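Local coordinates for protein gene activator AphA (Vibrio cholerae, PDB 1YG2) that activates virulence gene expression in Vibrio cholerae, probably by binding DNA as a dimeric winged-helix transcription factor of the PadR-like family, at residues T153-R156 against N157-V160; R123-V126 against A127-Q130. All coordinates share one frame; numbering follows the deposited sequence.

Contact 1 (T153-R156 against N157-V160)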
loop_
_atom_site.group_PDB
_atom_site.type_symbol
_atom_site.label_atom_id
_atom_site.label_comp_id
_atom_site.label_asym_id
_atom_site.label_seq_id
_atom_site.Cartn_x
_atom_site.Cartn_y
_atom_site.Cartn_z
ATOM N N THR A 153 -11.043 -4.432 10.314
ATOM C CA THR A 153 -10.675 -4.247 8.916
ATOM C C THR A 153 -11.125 -2.862 8.469
ATOM O O THR A 153 -10.437 -2.202 7.694
ATOM C CB THR A 153 -11.308 -5.298 7.997
ATOM O OG1 THR A 153 -12.730 -5.198 8.071
ATOM C CG2 THR A 153 -10.849 -6.696 8.399
ATOM N N LEU A 154 -12.282 -2.424 8.962
ATOM C CA LEU A 154 -12.779 -1.094 8.616
ATOM C C LEU A 154 -11.792 -0.057 9.163
ATOM O O LEU A 154 -11.397 0.878 8.464
ATOM C CB LEU A 154 -14.176 -0.851 9.228
ATOM C CG LEU A 154 -14.738 0.574 9.089
ATOM C CD1 LEU A 154 -14.812 0.947 7.630
ATOM C CD2 LEU A 154 -16.119 0.671 9.710
ATOM N N ARG A 155 -11.381 -0.244 10.412
ATOM C CA ARG A 155 -10.456 0.683 11.059
ATOM C C ARG A 155 -9.129 0.840 10.317
ATOM O O ARG A 155 -8.492 1.892 10.398
ATOM C CB ARG A 155 -10.165 0.230 12.495
ATOM C CG ARG A 155 -11.395 0.020 13.368
ATOM C CD ARG A 155 -11.694 1.223 14.206
ATOM N NE ARG A 155 -10.493 1.698 14.885
ATOM C CZ ARG A 155 -10.285 2.975 15.175
ATOM N NH1 ARG A 155 -11.211 3.873 14.847
ATOM N NH2 ARG A 155 -9.151 3.363 15.745
ATOM N N ARG A 156 -8.698 -0.191 9.596
ATOM C CA ARG A 156 -7.423 -0.094 8.885
ATOM C C ARG A 156 -7.450 0.968 7.788
ATOM O O ARG A 156 -6.525 1.772 7.677
ATOM C CB ARG A 156 -7.032 -1.442 8.274
ATOM C CG ARG A 156 -5.556 -1.513 7.914
ATOM C CD ARG A 156 -5.286 -2.409 6.722
ATOM N NE ARG A 156 -4.692 -1.634 5.638
ATOM C CZ ARG A 156 -5.353 -1.210 4.567
ATOM N NH1 ARG A 156 -6.639 -1.499 4.423
ATOM N NH2 ARG A 156 -4.738 -0.466 3.658
ATOM N N ASN A 157 -8.502 0.970 6.972
ATOM C CA ASN A 157 -8.614 1.949 5.888
ATOM C C ASN A 157 -8.589 3.319 6.499
ATOM O O ASN A 157 -7.918 4.228 6.023
ATOM C CB ASN A 157 -9.948 1.839 5.154
ATOM C CG ASN A 157 -10.189 0.482 4.581
ATOM O OD1 ASN A 157 -9.531 0.075 3.622
ATOM N ND2 ASN A 157 -11.141 -0.240 5.164
ATOM N N LEU A 158 -9.355 3.450 7.565
ATOM C CA LEU A 158 -9.488 4.709 8.260
ATOM C C LEU A 158 -8.157 5.300 8.701
ATOM O O LEU A 158 -7.775 6.393 8.269
ATOM C CB LEU A 158 -10.404 4.522 9.466
ATOM C CG LEU A 158 -10.974 5.801 10.068
ATOM C CD1 LEU A 158 -11.819 6.510 9.019
ATOM C CD2 LEU A 158 -11.817 5.458 11.294
ATOM N N LEU A 159 -7.446 4.569 9.549
ATOM C CA LEU A 159 -6.169 5.032 10.078
ATOM C C LEU A 159 -5.138 5.319 9.001
ATOM O O LEU A 159 -4.479 6.363 9.022
ATOM C CB LEU A 159 -5.631 4.006 11.076
ATOM C CG LEU A 159 -6.517 3.855 12.319
ATOM C CD1 LEU A 159 -6.033 2.712 13.205
ATOM C CD2 LEU A 159 -6.499 5.170 13.093
ATOM N N VAL A 160 -5.001 4.402 8.054
ATOM C CA VAL A 160 -4.037 4.580 6.983
ATOM C C VAL A 160 -4.424 5.747 6.089
ATOM O O VAL A 160 -3.622 6.656 5.852
ATOM C CB VAL A 160 -3.919 3.306 6.130
ATOM C CG1 VAL A 160 -3.032 3.566 4.930
ATOM C CG2 VAL A 160 -3.338 2.184 6.966
#

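Contact 2 (R123-V126 against A127-Q130)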
loop_
_atom_site.group_PDB
_atom_site.type_symbol
_atom_site.label_atom_id
_atom_site.label_comp_id
_atom_site.label_asym_id
_atom_site.label_seq_id
_atom_site.Cartn_x
_atom_site.Cartn_y
_atom_site.Cartn_z
ATOM N N ARG A 123 -10.845 12.153 1.691
ATOM C CA ARG A 123 -11.616 12.749 2.768
ATOM C C ARG A 123 -13.031 12.215 2.748
ATOM O O ARG A 123 -13.597 11.918 3.795
ATOM C CB ARG A 123 -11.634 14.271 2.653
ATOM C CG ARG A 123 -10.339 14.922 3.103
ATOM C CD ARG A 123 -10.572 16.355 3.550
ATOM N NE ARG A 123 -9.447 16.878 4.319
ATOM C CZ ARG A 123 -8.324 17.343 3.782
ATOM N NH1 ARG A 123 -8.173 17.359 2.467
ATOM N NH2 ARG A 123 -7.351 17.796 4.561
ATOM N N LYS A 124 -13.594 12.086 1.553
ATOM C CA LYS A 124 -14.944 11.560 1.409
ATOM C C LYS A 124 -14.977 10.112 1.878
ATOM O O LYS A 124 -15.906 9.692 2.551
ATOM C CB LYS A 124 -15.406 11.607 -0.054
ATOM C CG LYS A 124 -15.561 12.998 -0.635
ATOM C CD LYS A 124 -16.164 12.950 -2.038
ATOM C CE LYS A 124 -15.293 12.145 -3.003
ATOM N NZ LYS A 124 -15.860 12.111 -4.386
ATOM N N LEU A 125 -13.960 9.348 1.502
ATOM C CA LEU A 125 -13.887 7.946 1.884
ATOM C C LEU A 125 -13.745 7.788 3.400
ATOM O O LEU A 125 -14.330 6.885 3.991
ATOM C CB LEU A 125 -12.708 7.279 1.175
ATOM C CG LEU A 125 -12.667 5.752 1.195
ATOM C CD1 LEU A 125 -13.949 5.194 0.579
ATOM C CD2 LEU A 125 -11.443 5.268 0.422
ATOM N N VAL A 126 -12.976 8.668 4.034
ATOM C CA VAL A 126 -12.790 8.590 5.479
ATOM C C VAL A 126 -14.108 8.889 6.180
ATOM O O VAL A 126 -14.477 8.219 7.144
ATOM C CB VAL A 126 -11.703 9.584 5.960
ATOM C CG1 VAL A 126 -11.754 9.740 7.473
ATOM C CG2 VAL A 126 -10.331 9.076 5.542
ATOM N N ALA A 127 -14.820 9.892 5.677
ATOM C CA ALA A 127 -16.107 10.282 6.238
ATOM C C ALA A 127 -17.067 9.108 6.170
ATOM O O ALA A 127 -17.785 8.817 7.128
ATOM C CB ALA A 127 -16.675 11.471 5.465
ATOM N N HIS A 128 -17.069 8.439 5.023
ATOM C CA HIS A 128 -17.916 7.279 4.777
ATOM C C HIS A 128 -17.666 6.196 5.827
ATOM O O HIS A 128 -18.594 5.681 6.459
ATOM C CB HIS A 128 -17.615 6.730 3.379
ATOM C CG HIS A 128 -18.228 5.391 3.101
ATOM N ND1 HIS A 128 -19.590 5.195 3.024
ATOM C CD2 HIS A 128 -17.660 4.185 2.861
ATOM C CE1 HIS A 128 -19.835 3.926 2.748
ATOM N NE2 HIS A 128 -18.681 3.291 2.643
ATOM N N TYR A 129 -16.396 5.858 6.008
ATOM C CA TYR A 129 -16.010 4.833 6.961
ATOM C C TYR A 129 -16.349 5.229 8.393
ATOM O O TYR A 129 -16.767 4.396 9.184
ATOM C CB TYR A 129 -14.517 4.533 6.792
ATOM C CG TYR A 129 -14.227 3.745 5.528
ATOM C CD1 TYR A 129 -13.000 3.857 4.865
ATOM C CD2 TYR A 129 -15.180 2.871 5.004
ATOM C CE1 TYR A 129 -12.735 3.114 3.704
ATOM C CE2 TYR A 129 -14.929 2.125 3.856
ATOM C CZ TYR A 129 -13.708 2.251 3.210
ATOM O OH TYR A 129 -13.478 1.504 2.074
ATOM N N GLN A 130 -16.185 6.501 8.731
ATOM C CA GLN A 130 -16.507 6.944 10.081
ATOM C C GLN A 130 -18.002 6.823 10.334
ATOM O O GLN A 130 -18.426 6.445 11.426
ATOM C CB GLN A 130 -16.040 8.380 10.299
ATOM C CG GLN A 130 -14.533 8.504 10.286
ATOM C CD GLN A 130 -14.065 9.928 10.433
ATOM O OE1 GLN A 130 -14.553 10.827 9.747
ATOM N NE2 GLN A 130 -13.101 10.144 11.322
#

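Contact 1 (T153-R156 against N157-V160)
Two turns of the long C-terminal helix 145-177 set Arg155 against Leu158 and Leu159, and Arg156 against Asn157 and Val160, on a stretch that also meets the second subunit. The backbone bonds are uneven: Leu159 N reaches Arg155 O at 3.0 Å with a straight N-H...O (180°), and Val160 N reaches Arg156 O at 3.1 Å, whereas the bond from Leu158 N to Leu154 O is weak at 3.4 Å. Leu154 O takes two further weak bonds, from Asn157 N and from the side-chain ND2 of Asn157. With chi1 at -58°, the amide of Asn157 lies beside its own backbone N and folds back along the preceding turn; ND2 finds its stronger partner in the carbonyl of Tyr31. OD1 receives a weak bond from Arg156 NH1 (3.4 Å), the guanidinium and amide planes standing 80° apart. The Arg155 chain, bent at chi2 and chi3, carries its guanidinium obliquely past two leucines, with NH1 3.9 Å from Leu158 CD2 and NH2 4.1 Å from Leu159 CD1. Val160 CG2 packs at 3.3 Å on Arg156 O. NH1 of Arg155 forms a salt bridge with Glu133 of its own chain and NH2 one with Glu170 of the second subunit; the charge, flanked by leucine methyls, is probably balanced by these two carboxylates, which tie the hairpin to the dimer interface.

Contact 2 (R123-V126 against A127-Q130)
Leu125 and Tyr129, one turn apart on helix 108-136, lie side by side and point the same way, with Leu125 CG 3.6 Å from Tyr129 CE1. All four carbonyls of 123-126 are satisfied by i to i+4 bonds from 127-130. Ala127 N donates to Arg123 O at 3.0 Å and His128 N to Lys124 O at the same length; Tyr129 N bonds Leu125 O at 3.1 Å, and Gln130 N bonds Val126 O at 2.9 Å. Their N-H...O angles, 155° to 164°, describe a regular ladder. The side chains approach these same acceptors through carbon: Tyr129 CD1 is 3.4 Å from Leu125 O, and Gln130 CG is 3.2 Å from Val126 O. With chi1 at -67°, Gln130 runs back beside its own backbone N, and its amide carbon CD comes 3.8 Å from Val126 CG1, the two side chains crossing obliquely. The polar end of Arg123 is satisfied by a salt bridge from NH2 to Asp169 on helix 145-177. Val126 and Tyr129 face that helix too, through Leu158 and through Leu154 with Asn157, while Lys124 and His128 are exposed. Such a division into a packed face and a solvent face is characteristic of an amphipathic alpha-helix, here one arm of an antiparallel helical hairpin.

How the contacts relate
Contact 2 comes first along the chain, on helix 108-136, and contact 1 follows on helix 145-177, the next helix; their centres lie about 10 Å apart. The two turns face each other across the hairpin. Leu154 CD1 packs 3.3 Å from Tyr129 CD2, and Asn157 CB lies 3.4 Å from CE1 of the same ring, while Leu158 CD1 meets Val126 CG1 at 3.6 Å. Both belong to the helical C-terminal part of the chain. Contact 1 also reaches the second subunit, whereas no other chain touches contact 2, so at this level of the hairpin residues 153-160 meet the second subunit, while 123-130 pack on them within the same chain.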